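Local coordinates for MUTM (fpg) protein (Thermus thermophilus, PDB 1EE8), which belongs to the MutM (Fpg) family and joins a strand-rich N-terminal domain to an H2TH helical domain and a C-terminal zinc finger, at residues 53-58 against 116-121; 61-66 against 107-112; 167-172 against 260-265. All coordinates share one frame; numbering follows the deposited sequence.

Contacts 1 and 2 are neighbours, their centres 8 Å apart, and both build on the large sheet of the N-terminal domain. Strands 53-58 and 62-67 lie side by side in it, and contact 2 is nested within the chain loop that contact 1 closes. The two also touch directly: Leu54 O lies 2.8 Å from Ala66 N, and Tyr112 of contact 2 packs against Leu55 and Leu119 of contact 1. Contact 3 lies across the centre of the chain, joining the H2TH region to the zinc site through Cys261. Its centre is 33 Å from that of contact 1 and 40 Å from that of contact 2.

Contact 1 (53-58 against 116-121)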
loop_
_atom_site.group_PDB
_atom_site.type_symbol
_atom_site.label_atom_id
_atom_site.label_comp_id
_atom_site.label_asym_id
_atom_site.label_seq_id
_atom_site.Cartn_x
_atom_site.Cartn_y
_atom_site.Cartn_z
ATOM N N PHE A 53 12.199 13.252 12.197
ATOM C CA PHE A 53 11.198 12.309 11.719
ATOM C C PHE A 53 10.755 11.338 12.789
ATOM O O PHE A 53 11.541 10.910 13.634
ATOM C CB PHE A 53 11.718 11.475 10.544
ATOM C CG PHE A 53 12.018 12.269 9.312
ATOM C CD1 PHE A 53 13.305 12.738 9.071
ATOM C CD2 PHE A 53 11.022 12.513 8.367
ATOM C CE1 PHE A 53 13.596 13.432 7.905
ATOM C CE2 PHE A 53 11.306 13.211 7.198
ATOM C CZ PHE A 53 12.589 13.668 6.966
ATOM N N LEU A 54 9.482 10.986 12.727
ATOM C CA LEU A 54 8.905 10.029 13.649
ATOM C C LEU A 54 8.637 8.811 12.765
ATOM O O LEU A 54 8.076 8.945 11.677
ATOM C CB LEU A 54 7.604 10.595 14.205
ATOM C CG LEU A 54 7.095 10.115 15.559
ATOM C CD1 LEU A 54 8.171 10.293 16.621
ATOM C CD2 LEU A 54 5.839 10.906 15.913
ATOM N N LEU A 55 9.063 7.634 13.206
ATOM C CA LEU A 55 8.847 6.427 12.418
ATOM C C LEU A 55 8.130 5.344 13.216
ATOM O O LEU A 55 8.611 4.913 14.263
ATOM C CB LEU A 55 10.175 5.861 11.902
ATOM C CG LEU A 55 11.065 6.677 10.959
ATOM C CD1 LEU A 55 11.831 7.742 11.739
ATOM C CD2 LEU A 55 12.045 5.734 10.269
ATOM N N PHE A 56 6.969 4.923 12.723
ATOM C CA PHE A 56 6.215 3.859 13.362
ATOM C C PHE A 56 6.641 2.566 12.671
ATOM O O PHE A 56 6.438 2.408 11.462
ATOM C CB PHE A 56 4.710 4.072 13.171
ATOM C CG PHE A 56 4.158 5.242 13.932
ATOM C CD1 PHE A 56 3.619 5.072 15.203
ATOM C CD2 PHE A 56 4.196 6.524 13.387
ATOM C CE1 PHE A 56 3.125 6.163 15.923
ATOM C CE2 PHE A 56 3.705 7.617 14.096
ATOM C CZ PHE A 56 3.170 7.434 15.368
ATOM N N ALA A 57 7.264 1.664 13.422
ATOM C CA ALA A 57 7.690 0.380 12.865
ATOM C C ALA A 57 6.490 -0.556 12.964
ATOM O O ALA A 57 5.960 -0.796 14.052
ATOM C CB ALA A 57 8.872 -0.181 13.651
ATOM N N LEU A 58 6.067 -1.081 11.820
ATOM C CA LEU A 58 4.907 -1.954 11.762
ATOM C C LEU A 58 5.251 -3.384 11.371
ATOM O O LEU A 58 6.087 -3.628 10.502
ATOM C CB LEU A 58 3.901 -1.371 10.771
ATOM C CG LEU A 58 3.605 0.103 11.063
ATOM C CD1 LEU A 58 2.825 0.716 9.916
ATOM C CD2 LEU A 58 2.836 0.213 12.380
ATOM N N PRO A 116 14.741 11.053 0.976
ATOM C CA PRO A 116 16.209 11.036 0.977
ATOM C C PRO A 116 16.904 11.728 2.151
ATOM O O PRO A 116 17.976 11.298 2.573
ATOM C CB PRO A 116 16.564 11.650 -0.380
ATOM C CG PRO A 116 15.390 12.523 -0.680
ATOM C CD PRO A 116 14.226 11.676 -0.256
ATOM N N LEU A 117 16.304 12.790 2.681
ATOM C CA LEU A 117 16.904 13.489 3.816
ATOM C C LEU A 117 17.153 12.480 4.927
ATOM O O LEU A 117 18.163 12.528 5.628
ATOM C CB LEU A 117 15.972 14.592 4.333
ATOM C CG LEU A 117 16.411 15.266 5.643
ATOM C CD1 LEU A 117 17.783 15.897 5.460
ATOM C CD2 LEU A 117 15.391 16.319 6.063
ATOM N N LEU A 118 16.215 11.553 5.065
ATOM C CA LEU A 118 16.288 10.523 6.080
ATOM C C LEU A 118 17.506 9.613 5.883
ATOM O O LEU A 118 17.966 8.959 6.823
ATOM C CB LEU A 118 14.994 9.711 6.039
ATOM C CG LEU A 118 14.609 8.848 7.231
ATOM C CD1 LEU A 118 14.773 9.625 8.523
ATOM C CD2 LEU A 118 13.170 8.388 7.041
ATOM N N LEU A 119 18.034 9.589 4.662
ATOM C CA LEU A 119 19.187 8.754 4.339
ATOM C C LEU A 119 20.535 9.426 4.568
ATOM O O LEU A 119 21.542 8.748 4.757
ATOM C CB LEU A 119 19.108 8.292 2.882
ATOM C CG LEU A 119 18.039 7.252 2.552
ATOM C CD1 LEU A 119 18.016 7.009 1.053
ATOM C CD2 LEU A 119 18.329 5.964 3.308
ATOM N N ARG A 120 20.560 10.753 4.543
ATOM C CA ARG A 120 21.807 11.477 4.732
ATOM C C ARG A 120 21.957 12.139 6.104
ATOM O O ARG A 120 22.992 12.737 6.390
ATOM C CB ARG A 120 21.964 12.539 3.643
ATOM C CG ARG A 120 20.848 13.561 3.598
ATOM C CD ARG A 120 21.306 14.802 2.858
ATOM N NE ARG A 120 20.284 15.844 2.809
ATOM C CZ ARG A 120 19.221 15.819 2.010
ATOM N NH1 ARG A 120 18.346 16.815 2.041
ATOM N NH2 ARG A 120 19.035 14.805 1.177
ATOM N N LEU A 121 20.934 12.049 6.946
ATOM C CA LEU A 121 21.009 12.659 8.273
ATOM C C LEU A 121 22.304 12.291 8.986
ATOM O O LEU A 121 22.755 11.147 8.923
ATOM C CB LEU A 121 19.820 12.223 9.132
ATOM C CG LEU A 121 18.446 12.796 8.764
ATOM C CD1 LEU A 121 17.388 12.177 9.667
ATOM C CD2 LEU A 121 18.460 14.313 8.897
#
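Phe53 pushes its ring from the strand into a hollow made by three leucines of 116-121, two on the short helix 117-120 and Leu121 just after it. Leu118 makes the closest approach: its CD1 methyl lies 3.5 Å from Phe53 CD1 and comes in obliquely to the ring. The other two leucines meet the rim of the ring, near its plane. Leu117 brings CD2 to 3.9 Å from Phe53 CE1 and also reaches CZ, while Leu121 sets CD1 4.2 Å from Phe53 CD1. The aromatic side chain is thus the bump, and the branched ends of the leucines are the rounded walls that receive it. Its CG stands anti to its own carbonyl carbon (chi1 -65°), a torsion that carries the ring out from the strand toward the helical turn.

A second, shallower fit lies beside the first. Leu118 is forked, and while one prong serves the phenyl ring, its CD2 sits 4.3 Å from Leu55 CD2. Phe53 and Leu55, two apart on the strand, both direct their side chains to the helical side. Leucine suits position 118 because its two methyls can touch two neighbours at once, and phenylalanine offers a long, wholly apolar rim that several methyls can meet.

Most of the touching residues are buried, and further side chains extend the seam. Ile115 of the preceding loop and Val65 of strand 62-67 pack on Phe53, and Arg50 of strand 42-50 on Leu118 and Leu121. On the sheet's other side, Leu54 and Phe56 face helix 3-17, so strand 53-58 lies between the two helical elements.

Contact 2 (61-66 against 107-112); sequences GVELVA and VRRGDY
Glu63 and Val107 form an antiparallel hydrogen-bonded pair, with Glu63 N to Val107 O at 2.8 Å and Val107 N to Glu63 O at 2.9 Å, beside the non-hydrogen-bonded pair Val62 and Arg108. One further backbone bond, Arg109 N to Gly61 O (2.8 Å), closes the end of the ladder. Beyond it the second strand leaves the sheet in a type II beta turn, Arg108 to Asp111, whose Gly110 has the positive phi that glycine tolerates readily.

Glu63 ties this turn back to its own strand. Its CG is anti to the carbonyl carbon (chi1 -62°) and the chain runs on extended, bringing OE1 to two donors: Tyr112 OH at 2.6 Å, on the syn side and near the carboxylate plane, and Gly110 N at 3.0 Å, from above that plane. The tyrosine ring is turned only 16° from the carboxylate, and OE1 lies at its edge. The other oxygen, OE2, makes a salt bridge with Arg109 NH1 at 3.2 Å, by charge alone, since the oxygen lies well out of the guanidinium plane. A water donates to Val62 O and accepts a weak bond from that NH1.

Two residues along the strand from Glu63, Val65 CG2 packs on Val107 CG2 at 4.2 Å, beta-branched residues suiting the extended strands. Arg108 folds back to make a weak bond from NH2 to Gly61 O, while its NH1 forms a salt bridge with Glu40 of the second subunit.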
loop_
_atom_site.group_PDB
_atom_site.type_symbol
_atom_site.label_atom_id
_atom_site.label_comp_id
_atom_site.label_asym_id
_atom_site.label_seq_id
_atom_site.Cartn_x
_atom_site.Cartn_y
_atom_site.Cartn_z
ATOM N N GLY A 61 7.438 -5.614 8.061
ATOM C CA GLY A 61 8.431 -4.847 7.326
ATOM C C GLY A 61 7.967 -3.550 6.695
ATOM O O GLY A 61 8.385 -3.210 5.592
ATOM N N VAL A 62 7.108 -2.822 7.397
ATOM C CA VAL A 62 6.594 -1.552 6.905
ATOM C C VAL A 62 6.871 -0.438 7.912
ATOM O O VAL A 62 6.990 -0.690 9.112
ATOM C CB VAL A 62 5.061 -1.632 6.675
ATOM C CG1 VAL A 62 4.475 -0.238 6.558
ATOM C CG2 VAL A 62 4.759 -2.444 5.407
ATOM N N GLU A 63 6.987 0.790 7.419
ATOM C CA GLU A 63 7.193 1.935 8.292
ATOM C C GLU A 63 6.280 3.079 7.877
ATOM O O GLU A 63 6.088 3.341 6.690
ATOM C CB GLU A 63 8.650 2.428 8.247
ATOM C CG GLU A 63 9.680 1.419 8.727
ATOM C CD GLU A 63 11.098 1.975 8.737
ATOM O OE1 GLU A 63 11.594 2.407 7.671
ATOM O OE2 GLU A 63 11.721 1.975 9.818
ATOM N N LEU A 64 5.693 3.744 8.862
ATOM C CA LEU A 64 4.861 4.894 8.576
ATOM C C LEU A 64 5.727 6.044 9.063
ATOM O O LEU A 64 5.919 6.233 10.264
ATOM C CB LEU A 64 3.545 4.839 9.345
ATOM C CG LEU A 64 2.560 5.975 9.043
ATOM C CD1 LEU A 64 2.241 6.017 7.553
ATOM C CD2 LEU A 64 1.289 5.765 9.849
ATOM N N VAL A 65 6.283 6.789 8.118
ATOM C CA VAL A 65 7.140 7.901 8.466
ATOM C C VAL A 65 6.315 9.166 8.554
ATOM O O VAL A 65 5.473 9.430 7.692
ATOM C CB VAL A 65 8.272 8.074 7.425
ATOM C CG1 VAL A 65 9.126 9.298 7.765
ATOM C CG2 VAL A 65 9.128 6.820 7.398
ATOM N N ALA A 66 6.547 9.935 9.608
ATOM C CA ALA A 66 5.823 11.174 9.798
ATOM C C ALA A 66 6.769 12.351 9.942
ATOM O O ALA A 66 7.741 12.299 10.699
ATOM C CB ALA A 66 4.916 11.079 11.036
ATOM N N VAL A 107 5.978 3.279 3.752
ATOM C CA VAL A 107 7.078 2.705 2.983
ATOM C C VAL A 107 7.518 1.341 3.492
ATOM O O VAL A 107 7.325 1.019 4.658
ATOM C CB VAL A 107 8.323 3.616 3.028
ATOM C CG1 VAL A 107 8.018 4.981 2.406
ATOM C CG2 VAL A 107 8.784 3.767 4.466
ATOM N N ARG A 108 8.098 0.537 2.606
ATOM C CA ARG A 108 8.625 -0.753 3.021
ATOM C C ARG A 108 9.769 -0.306 3.926
ATOM O O ARG A 108 10.377 0.732 3.673
ATOM C CB ARG A 108 9.175 -1.522 1.822
ATOM C CG ARG A 108 8.109 -1.975 0.838
ATOM C CD ARG A 108 7.945 -3.494 0.869
ATOM N NE ARG A 108 7.586 -4.000 2.194
ATOM C CZ ARG A 108 7.463 -5.292 2.491
ATOM N NH1 ARG A 108 7.672 -6.214 1.556
ATOM N NH2 ARG A 108 7.132 -5.666 3.721
ATOM N N ARG A 109 10.053 -1.066 4.973
ATOM C CA ARG A 109 11.110 -0.702 5.915
ATOM C C ARG A 109 12.446 -0.396 5.235
ATOM O O ARG A 109 12.992 -1.229 4.507
ATOM C CB ARG A 109 11.294 -1.823 6.936
ATOM C CG ARG A 109 12.275 -1.523 8.054
ATOM C CD ARG A 109 12.352 -2.702 9.017
ATOM N NE ARG A 109 13.064 -2.370 10.250
ATOM C CZ ARG A 109 12.608 -1.535 11.183
ATOM N NH1 ARG A 109 11.429 -0.940 11.036
ATOM N NH2 ARG A 109 13.337 -1.286 12.267
ATOM N N GLY A 110 12.960 0.808 5.479
ATOM C CA GLY A 110 14.229 1.213 4.902
ATOM C C GLY A 110 14.160 1.932 3.564
ATOM O O GLY A 110 15.091 2.663 3.210
ATOM N N ASP A 111 13.072 1.740 2.820
ATOM C CA ASP A 111 12.931 2.372 1.506
ATOM C C ASP A 111 12.634 3.861 1.626
ATOM O O ASP A 111 11.477 4.285 1.617
ATOM C CB ASP A 111 11.834 1.675 0.693
ATOM C CG ASP A 111 11.600 2.330 -0.661
ATOM O OD1 ASP A 111 12.562 2.888 -1.236
ATOM O OD2 ASP A 111 10.455 2.273 -1.162
ATOM N N TYR A 112 13.695 4.652 1.717
ATOM C CA TYR A 112 13.553 6.091 1.865
ATOM C C TYR A 112 13.790 6.877 0.581
ATOM O O TYR A 112 14.066 8.079 0.623
ATOM C CB TYR A 112 14.494 6.566 2.972
ATOM C CG TYR A 112 14.248 5.870 4.299
ATOM C CD1 TYR A 112 15.285 5.671 5.204
ATOM C CD2 TYR A 112 12.977 5.413 4.646
ATOM C CE1 TYR A 112 15.068 5.035 6.427
ATOM C CE2 TYR A 112 12.750 4.774 5.868
ATOM C CZ TYR A 112 13.801 4.592 6.750
ATOM O OH TYR A 112 13.585 3.975 7.959
HETATM O O HOH W 1 9.172 -2.223 10.222
#

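Contact 3 (167-172 against 260-265). With ZN (zinc ion), chain C.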
loop_
_atom_site.group_PDB
_atom_site.type_symbol
_atom_site.label_atom_id
_atom_site.label_comp_id
_atom_site.label_asym_id
_atom_site.label_seq_id
_atom_site.Cartn_x
_atom_site.Cartn_y
_atom_site.Cartn_z
ATOM N N ALA A 167 21.780 27.068 21.477
ATOM C CA ALA A 167 23.090 26.450 21.655
ATOM C C ALA A 167 24.186 27.487 21.433
ATOM O O ALA A 167 25.170 27.549 22.179
ATOM C CB ALA A 167 23.264 25.274 20.682
ATOM N N LEU A 168 24.009 28.298 20.399
ATOM C CA LEU A 168 24.969 29.334 20.063
ATOM C C LEU A 168 25.112 30.352 21.188
ATOM O O LEU A 168 26.210 30.839 21.463
ATOM C CB LEU A 168 24.555 30.019 18.757
ATOM C CG LEU A 168 24.753 29.128 17.523
ATOM C CD1 LEU A 168 24.023 29.705 16.315
ATOM C CD2 LEU A 168 26.262 29.002 17.248
ATOM N N PHE A 169 24.006 30.677 21.840
ATOM C CA PHE A 169 24.067 31.624 22.946
ATOM C C PHE A 169 24.772 30.982 24.125
ATOM O O PHE A 169 25.617 31.596 24.776
ATOM C CB PHE A 169 22.682 32.044 23.428
ATOM C CG PHE A 169 22.728 32.874 24.681
ATOM C CD1 PHE A 169 23.079 34.216 24.622
ATOM C CD2 PHE A 169 22.511 32.292 25.924
ATOM C CE1 PHE A 169 23.213 34.969 25.786
ATOM C CE2 PHE A 169 22.643 33.035 27.093
ATOM C CZ PHE A 169 22.995 34.373 27.023
ATOM N N ARG A 170 24.407 29.743 24.418
ATOM C CA ARG A 170 25.021 29.082 25.547
ATOM C C ARG A 170 26.533 29.008 25.356
ATOM O O ARG A 170 27.286 29.177 26.309
ATOM C CB ARG A 170 24.426 27.690 25.750
ATOM C CG ARG A 170 24.897 27.071 27.046
ATOM C CD ARG A 170 24.091 25.865 27.453
ATOM N NE ARG A 170 22.693 26.194 27.725
ATOM C CZ ARG A 170 21.844 25.353 28.302
ATOM N NH1 ARG A 170 20.585 25.709 28.516
ATOM N NH2 ARG A 170 22.265 24.152 28.677
ATOM N N ALA A 171 26.967 28.786 24.118
ATOM C CA ALA A 171 28.389 28.687 23.791
ATOM C C ALA A 171 29.022 30.053 23.537
ATOM O O ALA A 171 30.221 30.149 23.277
ATOM C CB ALA A 171 28.577 27.793 22.565
ATOM N N ARG A 172 28.212 31.104 23.606
ATOM C CA ARG A 172 28.681 32.468 23.384
ATOM C C ARG A 172 29.412 32.630 22.051
ATOM O O ARG A 172 30.522 33.169 21.994
ATOM C CB ARG A 172 29.588 32.907 24.537
ATOM C CG ARG A 172 28.909 32.863 25.913
ATOM C CD ARG A 172 27.764 33.858 26.005
ATOM N NE ARG A 172 27.335 34.074 27.388
ATOM C CZ ARG A 172 26.559 33.250 28.086
ATOM N NH1 ARG A 172 26.097 32.131 27.543
ATOM N NH2 ARG A 172 26.263 33.542 29.349
ATOM N N THR A 260 26.492 41.598 22.181
ATOM C CA THR A 260 27.629 41.672 23.088
ATOM C C THR A 260 28.144 40.310 23.528
ATOM O O THR A 260 29.310 39.994 23.324
ATOM C CB THR A 260 27.306 42.493 24.346
ATOM O OG1 THR A 260 26.923 43.819 23.963
ATOM C CG2 THR A 260 28.536 42.577 25.248
ATOM N N CYS A 261 27.275 39.500 24.124
ATOM C CA CYS A 261 27.680 38.181 24.601
ATOM C C CYS A 261 28.106 37.184 23.529
ATOM O O CYS A 261 28.824 36.230 23.825
ATOM C CB CYS A 261 26.559 37.562 25.433
ATOM S SG CYS A 261 26.298 38.386 27.004
ATOM N N GLN A 262 27.677 37.398 22.290
ATOM C CA GLN A 262 28.025 36.468 21.224
ATOM C C GLN A 262 28.968 37.004 20.144
ATOM O O GLN A 262 28.907 36.593 18.985
ATOM C CB GLN A 262 26.741 35.906 20.607
ATOM C CG GLN A 262 25.989 34.997 21.578
ATOM C CD GLN A 262 24.656 34.510 21.043
ATOM O OE1 GLN A 262 23.623 35.168 21.204
ATOM N NE2 GLN A 262 24.672 33.348 20.398
ATOM N N GLY A 263 29.846 37.919 20.540
ATOM C CA GLY A 263 30.830 38.468 19.624
ATOM C C GLY A 263 30.345 39.203 18.391
ATOM O O GLY A 263 30.945 39.086 17.326
ATOM N N GLU A 264 29.267 39.963 18.532
ATOM C CA GLU A 264 28.723 40.736 17.425
ATOM C C GLU A 264 28.537 42.180 17.885
ATOM O O GLU A 264 29.402 42.735 18.563
ATOM C CB GLU A 264 27.383 40.149 16.970
ATOM C CG GLU A 264 27.485 38.830 16.206
ATOM C CD GLU A 264 28.296 38.944 14.919
ATOM O OE1 GLU A 264 29.541 38.924 14.992
ATOM O OE2 GLU A 264 27.689 39.064 13.832
ATOM N N GLY A 265 27.412 42.785 17.521
ATOM C CA GLY A 265 27.146 44.157 17.920
ATOM C C GLY A 265 27.972 45.179 17.162
ATOM O O GLY A 265 29.158 45.347 17.447
HETATM ZN ZN ZN C . 24.297 39.440 26.703
#
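Gln262 lays its amide against the last turn of helix 161-170, part of the H2TH region, and here the packing is close and buried. Its carbon chain, extended beyond CG, carries the amide over the backbone of Leu168 and Phe169, with CD 3.5 Å from Phe169 CA. The oxygen OE1 lies in the plane of the Phe169 ring, at its edge, 3.6 Å from CD1, and the amide stands at a right angle to the ring. Glutamine suits this place because both ends of its amide find partners nearby: OE1 accepts from Cys258 N, and NE2 gives a weak bond to Leu173 O.

The other half, at Arg172 and Cys261, is the solvent side, both residues being partly exposed. Arg172 ends the helix in a Schellman motif with positive phi, and its chain, bent at chi2 (-65°), passes along the zinc finger's type I turn, Thr260 to Gly263, with CD 3.4 Å from Cys261 O. Phe169 CZ lies 3.8 Å above the guanidinium plane of Arg172, over its centre. The long arginine chain lets NH1 reach back to Phe169 O at 2.9 Å, which the backbone N of Arg172 meets from the opposite face. Phe169 CE1 lies 4.2 Å from Cys261 CB, an apolar touch beside the metal ligand.

Cys261 SG, a cysteine sulfur well suited to zinc, binds the ion at 2.3 Å, with Cys238, Cys241 and Cys258 completing the site. Gln262 follows one ligand in sequence and accepts from the backbone of another, consistent with the helix end being packed against the frame of the zinc site through Gln262.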